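Local coordinates for hypothetical protein Atu1540 (Agrobacterium tumefaciens str. C58, PDB 2HWJ) that is of unknown function but is a putative ParB-like nuclease, a member of the ParB/sulfiredoxin clan, at residues A[11-16]-A[80-85]; A[51-56]-A[66-71]. All blocks are in the same frame, centred on the assembly; numbering follows the deposited sequence.

In the fold
Two ways of building on neighbouring strands of one mixed four-stranded sheet are set side by side here. Contact 1 is an edge pairing: strand 9-13, outermost within the chain, lies antiparallel on strand 82-90 through backbone hydrogen bonds, with a guanidinium-imidazole stack on one face and aliphatic packing on the other. Contact 2 joins strand 52-57 to the turn that opens helix 69-77; it has a single backbone bond and otherwise relies on apolar and ring contacts. Both are partly buried, their centres about 17 Å (contact 1) and 9 Å (contact 2) from the chain's centre. They meet where strands 82-90 and 52-57 are neighbours, L84 O lying 3.0 Å from V53 N in a probable hydrogen bond, and both touch the second subunit.

Contact 1 (A[11-16]-A[80-85]); sequences RIAIDK and VEHVLT
R11 swings its CG away from its own backbone N (chi1 -174°), and a bend at chi2 of 71° lays the guanidinium over H82. The CG of H82 is turned back beside its backbone N. Guanidinium and ring stack with centres 4.6 Å apart and planes inclined by 26°, the CG of H82 lying over the rim of one guanidinium face. On the same face of the sheet R11 CD rests 3.6 Å from L84 CD2, and A13 CB lies beside the imidazole. The backbones form an antiparallel pair at the edge of the mixed sheet within this chain: I12 and V83 are the hydrogen-bonded pair, with V83 N to I12 O at 2.9 Å and I12 N to V83 O at 3.3 Å, while R11-L84 and A13-H82 are non-hydrogen-bonded pairs. A further bond, I14 N to E81 O at 2.8 Å, extends the pairing to where 11-16 leaves the strand for a 3-10 turn. On the face of I12 and V83, I12 CG2 meets T85 CG2 at 3.7 Å; past the strand end, I14 CG1 packs on V83 CG1 at 3.9 Å. I14 also touches V72 and S76 of helix 69-77. The hydroxyl of T85 is hydrogen-bonded to S10 OG. L48 of the second subunit packs on R11.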
ATOM      1  N   ARG A  11       4.420  16.349  22.804  1.00 56.04           N
ATOM      2  CA  ARG A  11       3.861  17.658  23.057  1.00 55.21           C
ATOM      3  C   ARG A  11       4.809  18.706  22.556  1.00 54.56           C
ATOM      4  O   ARG A  11       5.915  18.764  22.990  1.00 54.83           O
ATOM      5  CB  ARG A  11       3.782  17.832  24.544  1.00 55.80           C
ATOM      6  CG  ARG A  11       3.084  19.121  25.017  1.00 59.82           C
ATOM      7  CD  ARG A  11       1.638  19.011  24.749  1.00 61.25           C
ATOM      8  NE  ARG A  11       0.849  20.008  25.445  1.00 67.22           N
ATOM      9  CZ  ARG A  11       1.181  20.603  26.580  1.00 67.22           C
ATOM     10  NH1 ARG A  11       2.327  20.300  27.181  1.00 65.56           N
ATOM     11  NH2 ARG A  11       0.347  21.508  27.082  1.00 62.45           N
ATOM     12  N   ILE A  12       4.370  19.568  21.663  1.00 54.79           N
ATOM     13  CA  ILE A  12       5.225  20.566  21.090  1.00 54.79           C
ATOM     14  C   ILE A  12       4.463  21.855  20.897  1.00 55.28           C
ATOM     15  O   ILE A  12       3.194  21.862  20.746  1.00 54.84           O
ATOM     16  CB  ILE A  12       5.753  20.101  19.735  1.00 55.19           C
ATOM     17  CG1 ILE A  12       6.993  20.891  19.269  1.00 54.96           C
ATOM     18  CG2 ILE A  12       4.700  20.241  18.717  1.00 56.19           C
ATOM     19  CD1 ILE A  12       7.777  20.121  18.239  1.00 52.89           C
ATOM     20  N   ALA A  13       5.253  22.929  20.869  1.00 54.73           N
ATOM     21  CA  ALA A  13       4.757  24.259  20.604  1.00 54.78           C
ATOM     22  C   ALA A  13       4.568  24.300  19.124  1.00 55.58           C
ATOM     23  O   ALA A  13       5.523  24.035  18.345  1.00 56.24           O
ATOM     24  CB  ALA A  13       5.764  25.275  20.969  1.00 53.91           C
ATOM     25  N   ILE A  14       3.363  24.668  18.726  1.00 54.88           N
ATOM     26  CA  ILE A  14       3.086  24.820  17.327  1.00 55.83           C
ATOM     27  C   ILE A  14       4.067  25.782  16.636  1.00 55.93           C
ATOM     28  O   ILE A  14       4.425  25.600  15.475  1.00 56.07           O
ATOM     29  CB  ILE A  14       1.638  25.288  17.081  1.00 56.24           C
ATOM     30  CG1 ILE A  14       0.629  24.191  17.479  1.00 55.21           C
ATOM     31  CG2 ILE A  14       1.475  25.681  15.591  1.00 54.73           C
ATOM     32  CD1 ILE A  14      -0.722  24.782  17.749  1.00 59.12           C
ATOM     33  N   ASP A  15       4.545  26.789  17.337  1.00 55.64           N
ATOM     34  CA  ASP A  15       5.467  27.663  16.647  1.00 57.00           C
ATOM     35  C   ASP A  15       6.817  26.914  16.382  1.00 56.23           C
ATOM     36  O   ASP A  15       7.752  27.472  15.911  1.00 56.16           O
ATOM     37  CB  ASP A  15       5.623  28.976  17.429  1.00 56.48           C
ATOM     38  CG  ASP A  15       6.387  28.780  18.700  1.00 62.42           C
ATOM     39  OD1 ASP A  15       7.285  27.921  18.697  1.00 66.09           O
ATOM     40  OD2 ASP A  15       6.126  29.464  19.730  1.00 71.27           O
ATOM     41  N   LYS A  16       6.924  25.656  16.766  1.00 56.44           N
ATOM     42  CA  LYS A  16       8.199  24.974  16.650  1.00 56.37           C
ATOM     43  C   LYS A  16       8.131  23.847  15.621  1.00 55.13           C
ATOM     44  O   LYS A  16       9.150  23.361  15.258  1.00 53.37           O
ATOM     45  CB  LYS A  16       8.666  24.438  18.014  1.00 57.50           C
ATOM     46  CG  LYS A  16       9.097  25.524  18.960  1.00 61.07           C
ATOM     47  CD  LYS A  16      10.624  25.593  19.168  1.00 68.37           C
ATOM     48  CE  LYS A  16      11.062  26.863  19.949  1.00 66.61           C
ATOM     49  NZ  LYS A  16      10.963  28.122  19.046  1.00 67.90           N
ATOM     50  N   VAL A  80      -3.785  28.833  19.768  1.00 61.23           N
ATOM     51  CA  VAL A  80      -3.490  27.677  20.535  1.00 60.87           C
ATOM     52  C   VAL A  80      -1.984  27.510  20.461  1.00 61.54           C
ATOM     53  O   VAL A  80      -1.469  27.565  19.380  1.00 62.62           O
ATOM     54  CB  VAL A  80      -4.139  26.453  19.932  1.00 60.64           C
ATOM     55  CG1 VAL A  80      -3.644  25.252  20.662  1.00 58.72           C
ATOM     56  CG2 VAL A  80      -5.625  26.530  20.047  1.00 57.76           C
ATOM     57  N   GLU A  81      -1.297  27.320  21.591  1.00 61.37           N
ATOM     58  CA  GLU A  81       0.185  27.204  21.645  1.00 61.79           C
ATOM     59  C   GLU A  81       0.780  25.833  21.392  1.00 60.41           C
ATOM     60  O   GLU A  81       1.779  25.712  20.723  1.00 60.83           O
ATOM     61  CB  GLU A  81       0.716  27.658  23.003  1.00 61.89           C
ATOM     62  CG  GLU A  81      -0.401  27.846  24.078  1.00 65.22           C
ATOM     63  CD  GLU A  81       0.087  28.720  25.275  1.00 64.54           C
ATOM     64  OE1 GLU A  81       1.324  28.655  25.580  1.00 67.54           O
ATOM     65  OE2 GLU A  81      -0.746  29.471  25.858  1.00 62.28           O
ATOM     66  N   HIS A  82       0.182  24.810  21.967  1.00 58.70           N
ATOM     67  CA  HIS A  82       0.726  23.502  21.890  1.00 56.99           C
ATOM     68  C   HIS A  82      -0.193  22.468  21.177  1.00 56.31           C
ATOM     69  O   HIS A  82      -1.413  22.626  21.116  1.00 55.88           O
ATOM     70  CB  HIS A  82       1.000  23.040  23.315  1.00 57.68           C
ATOM     71  CG  HIS A  82       2.112  23.775  24.023  1.00 58.33           C
ATOM     72  ND1 HIS A  82       1.878  24.788  24.943  1.00 58.70           N
ATOM     73  CD2 HIS A  82       3.461  23.608  23.978  1.00 56.47           C
ATOM     74  CE1 HIS A  82       3.029  25.209  25.435  1.00 57.08           C
ATOM     75  NE2 HIS A  82       4.005  24.506  24.870  1.00 59.86           N
ATOM     76  N   VAL A  83       0.373  21.388  20.645  1.00 54.50           N
ATOM     77  CA  VAL A  83      -0.460  20.327  20.136  1.00 53.39           C
ATOM     78  C   VAL A  83       0.183  18.960  20.516  1.00 53.69           C
ATOM     79  O   VAL A  83       1.390  18.845  20.507  1.00 54.95           O
ATOM     80  CB  VAL A  83      -0.671  20.471  18.622  1.00 53.64           C
ATOM     81  CG1 VAL A  83       0.665  20.296  17.811  1.00 52.73           C
ATOM     82  CG2 VAL A  83      -1.660  19.420  18.109  1.00 55.29           C
ATOM     83  N   LEU A  84      -0.601  17.936  20.844  1.00 53.03           N
ATOM     84  CA  LEU A  84      -0.064  16.595  21.065  1.00 53.22           C
ATOM     85  C   LEU A  84       0.406  16.025  19.768  1.00 54.39           C
ATOM     86  O   LEU A  84      -0.161  16.352  18.687  1.00 56.56           O
ATOM     87  CB  LEU A  84      -1.161  15.700  21.531  1.00 52.77           C
ATOM     88  CG  LEU A  84      -1.827  16.167  22.822  1.00 51.16           C
ATOM     89  CD1 LEU A  84      -2.870  15.183  23.217  1.00 41.28           C
ATOM     90  CD2 LEU A  84      -0.780  16.474  23.936  1.00 47.71           C
ATOM     91  N   THR A  85       1.433  15.195  19.835  1.00 53.19           N
ATOM     92  CA  THR A  85       2.076  14.679  18.652  1.00 53.14           C
ATOM     93  C   THR A  85       2.474  13.231  18.985  1.00 54.40           C
ATOM     94  O   THR A  85       2.552  12.845  20.158  1.00 52.87           O
ATOM     95  CB  THR A  85       3.457  15.308  18.458  1.00 53.77           C
ATOM     96  OG1 THR A  85       4.206  15.154  19.683  1.00 58.21           O
ATOM     97  CG2 THR A  85       3.424  16.786  18.105  1.00 51.92           C
TER

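Contact 2 (A[51-56]-A[66-71]); sequences HIVPVV and IDHHHL
I66 meets strand 52-57 first, donating its backbone N-H to P54 O over 3.2 Å, a bond that continues the pairing of strands 52-57 and 63-65 beyond the end of strand 63-65. Its side chain reaches in the direction of the strand's later end, where I66 CG1 lies 3.9 Å from V56 CG2. D67 follows with a lighter touch: its CB sits 3.9 Å from P54 CG, and its carboxylate carbon lies above one face of the H68 ring, offset toward the rim. H68 occupies the N-cap position of helix 69-77, with a positive phi of 67° where the chain turns into the helix. Strand 52-57, its hairpin partner 63-65 and this helix follow one another in the chain, and the contact lays the hairpin-to-helix connection and the start of the helix against strand 52-57. With CG anti to the carbonyl carbon (chi1 -50°), the H68 imidazole presents an edge to the proline, CD2 to P54 CD at 3.6 Å, while its CB passes V53 CG2 at 4.0 Å. In the first turn of the helix, L71 sends CD2 over a face of the H51 ring in a CH-pi contact, 4.0 Å from the ring centroid and 27° off the normal. Y5 of the second subunit packs against both H68 and L71.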
ATOM      1  N   HIS A  51      -6.400  16.938  19.752  1.00 63.33           N
ATOM      2  CA  HIS A  51      -5.863  16.413  18.528  1.00 64.71           C
ATOM      3  C   HIS A  51      -4.451  16.030  18.791  1.00 63.61           C
ATOM      4  O   HIS A  51      -3.764  16.652  19.614  1.00 64.47           O
ATOM      5  CB  HIS A  51      -5.927  17.461  17.415  1.00 64.97           C
ATOM      6  CG  HIS A  51      -7.263  18.104  17.321  1.00 70.45           C
ATOM      7  ND1 HIS A  51      -7.563  19.290  17.976  1.00 73.64           N
ATOM      8  CD2 HIS A  51      -8.428  17.665  16.770  1.00 72.12           C
ATOM      9  CE1 HIS A  51      -8.834  19.594  17.752  1.00 72.47           C
ATOM     10  NE2 HIS A  51      -9.384  18.615  17.045  1.00 73.38           N
ATOM     11  N   ILE A  52      -4.064  14.978  18.083  1.00 62.05           N
ATOM     12  CA  ILE A  52      -2.728  14.451  18.055  1.00 59.88           C
ATOM     13  C   ILE A  52      -2.373  14.529  16.623  1.00 57.31           C
ATOM     14  O   ILE A  52      -3.140  14.128  15.790  1.00 58.31           O
ATOM     15  CB  ILE A  52      -2.712  12.930  18.346  1.00 58.18           C
ATOM     16  CG1 ILE A  52      -3.967  12.584  19.080  1.00 59.46           C
ATOM     17  CG2 ILE A  52      -1.412  12.533  19.072  1.00 56.09           C
ATOM     18  CD1 ILE A  52      -3.881  11.220  19.988  1.00 63.13           C
ATOM     19  N   VAL A  53      -1.139  14.828  16.353  1.00 55.12           N
ATOM     20  CA  VAL A  53      -0.744  15.063  15.024  1.00 54.31           C
ATOM     21  C   VAL A  53       0.514  14.247  14.832  1.00 54.62           C
ATOM     22  O   VAL A  53       1.314  14.148  15.741  1.00 55.63           O
ATOM     23  CB  VAL A  53      -0.646  16.579  15.004  1.00 54.27           C
ATOM     24  CG1 VAL A  53       0.703  17.154  14.726  1.00 51.76           C
ATOM     25  CG2 VAL A  53      -1.874  17.163  14.298  1.00 53.11           C
ATOM     26  N   PRO A  54       0.641  13.534  13.714  1.00 54.40           N
ATOM     27  CA  PRO A  54       1.839  12.665  13.549  1.00 53.37           C
ATOM     28  C   PRO A  54       3.034  13.473  13.106  1.00 54.12           C
ATOM     29  O   PRO A  54       2.911  14.461  12.413  1.00 57.00           O
ATOM     30  CB  PRO A  54       1.428  11.762  12.396  1.00 51.32           C
ATOM     31  CG  PRO A  54       0.612  12.532  11.569  1.00 50.61           C
ATOM     32  CD  PRO A  54      -0.227  13.454  12.530  1.00 53.96           C
ATOM     33  N   VAL A  55       4.213  13.023  13.401  1.00 54.98           N
ATOM     34  CA  VAL A  55       5.406  13.872  13.257  1.00 54.72           C
ATOM     35  C   VAL A  55       6.638  12.971  13.046  1.00 55.42           C
ATOM     36  O   VAL A  55       6.593  11.787  13.315  1.00 55.75           O
ATOM     37  CB  VAL A  55       5.504  14.562  14.599  1.00 55.93           C
ATOM     38  CG1 VAL A  55       6.885  14.411  15.259  1.00 56.97           C
ATOM     39  CG2 VAL A  55       4.829  15.935  14.608  1.00 51.52           C
ATOM     40  N   VAL A  56       7.737  13.500  12.544  1.00 55.59           N
ATOM     41  CA  VAL A  56       8.913  12.692  12.262  1.00 54.51           C
ATOM     42  C   VAL A  56      10.035  13.416  12.926  1.00 53.65           C
ATOM     43  O   VAL A  56      10.081  14.602  12.916  1.00 55.34           O
ATOM     44  CB  VAL A  56       9.104  12.645  10.698  1.00 55.38           C
ATOM     45  CG1 VAL A  56      10.539  12.576  10.286  1.00 56.28           C
ATOM     46  CG2 VAL A  56       8.420  11.471  10.122  1.00 53.31           C
ATOM     47  N   ILE A  66       3.603  15.916   9.617  1.00 63.65           N
ATOM     48  CA  ILE A  66       3.454  15.002   8.458  1.00 66.50           C
ATOM     49  C   ILE A  66       2.037  15.035   7.885  1.00 68.96           C
ATOM     50  O   ILE A  66       1.780  14.726   6.721  1.00 72.07           O
ATOM     51  CB  ILE A  66       3.918  13.565   8.875  1.00 66.46           C
ATOM     52  CG1 ILE A  66       5.385  13.503   8.633  1.00 65.92           C
ATOM     53  CG2 ILE A  66       3.305  12.470   8.085  1.00 66.68           C
ATOM     54  CD1 ILE A  66       5.695  14.437   7.567  1.00 62.14           C
ATOM     55  N   ASP A  67       1.083  15.440   8.683  1.00 69.23           N
ATOM     56  CA  ASP A  67      -0.229  15.519   8.126  1.00 69.42           C
ATOM     57  C   ASP A  67      -0.939  16.635   8.810  1.00 67.35           C
ATOM     58  O   ASP A  67      -0.424  17.151   9.821  1.00 68.43           O
ATOM     59  CB  ASP A  67      -0.967  14.211   8.441  1.00 71.11           C
ATOM     60  CG  ASP A  67      -1.957  13.874   7.382  1.00 74.83           C
ATOM     61  OD1 ASP A  67      -2.031  14.671   6.398  1.00 78.54           O
ATOM     62  OD2 ASP A  67      -2.647  12.837   7.527  1.00 81.50           O
ATOM     63  N   HIS A  68      -2.143  16.958   8.365  1.00 62.38           N
ATOM     64  CA  HIS A  68      -2.938  17.886   9.155  1.00 60.13           C
ATOM     65  C   HIS A  68      -2.395  19.290   9.207  1.00 57.50           C
ATOM     66  O   HIS A  68      -2.541  19.969  10.208  1.00 58.26           O
ATOM     67  CB  HIS A  68      -3.194  17.381  10.569  1.00 57.92           C
ATOM     68  CG  HIS A  68      -3.699  15.980  10.590  1.00 63.08           C
ATOM     69  ND1 HIS A  68      -4.996  15.654  10.250  1.00 64.02           N
ATOM     70  CD2 HIS A  68      -3.072  14.806  10.853  1.00 62.18           C
ATOM     71  CE1 HIS A  68      -5.148  14.345  10.313  1.00 60.59           C
ATOM     72  NE2 HIS A  68      -3.996  13.813  10.666  1.00 59.74           N
ATOM     73  N   HIS A  69      -1.756  19.745   8.157  1.00 56.36           N
ATOM     74  CA  HIS A  69      -1.443  21.218   8.109  1.00 56.23           C
ATOM     75  C   HIS A  69      -2.660  22.178   8.275  1.00 55.51           C
ATOM     76  O   HIS A  69      -2.545  23.224   8.894  1.00 55.25           O
ATOM     77  CB  HIS A  69      -0.614  21.550   6.889  1.00 54.08           C
ATOM     78  CG  HIS A  69       0.723  20.867   6.891  1.00 59.62           C
ATOM     79  ND1 HIS A  69       1.922  21.553   6.917  1.00 60.61           N
ATOM     80  CD2 HIS A  69       1.053  19.553   6.889  1.00 59.99           C
ATOM     81  CE1 HIS A  69       2.928  20.693   6.918  1.00 58.42           C
ATOM     82  NE2 HIS A  69       2.426  19.474   6.912  1.00 60.63           N
ATOM     83  N   HIS A  70      -3.813  21.820   7.732  1.00 54.93           N
ATOM     84  CA  HIS A  70      -4.911  22.741   7.742  1.00 55.26           C
ATOM     85  C   HIS A  70      -5.235  22.944   9.199  1.00 54.73           C
ATOM     86  O   HIS A  70      -5.300  24.039   9.705  1.00 55.64           O
ATOM     87  CB  HIS A  70      -6.067  22.133   6.944  1.00 55.66           C
ATOM     88  CG  HIS A  70      -5.795  22.060   5.468  1.00 60.39           C
ATOM     89  ND1 HIS A  70      -6.059  23.109   4.603  1.00 66.13           N
ATOM     90  CD2 HIS A  70      -5.195  21.109   4.716  1.00 65.72           C
ATOM     91  CE1 HIS A  70      -5.670  22.793   3.381  1.00 63.85           C
ATOM     92  NE2 HIS A  70      -5.132  21.591   3.422  1.00 65.14           N
ATOM     93  N   LEU A  71      -5.279  21.853   9.923  1.00 55.55           N
ATOM     94  CA  LEU A  71      -5.740  21.855  11.287  1.00 53.63           C
ATOM     95  C   LEU A  71      -4.728  22.570  12.082  1.00 53.04           C
ATOM     96  O   LEU A  71      -5.087  23.432  12.903  1.00 54.17           O
ATOM     97  CB  LEU A  71      -5.872  20.441  11.788  1.00 52.97           C
ATOM     98  CG  LEU A  71      -6.205  20.519  13.267  1.00 54.74           C
ATOM     99  CD1 LEU A  71      -7.548  21.203  13.447  1.00 55.64           C
ATOM    100  CD2 LEU A  71      -6.151  19.183  13.984  1.00 55.26           C
TER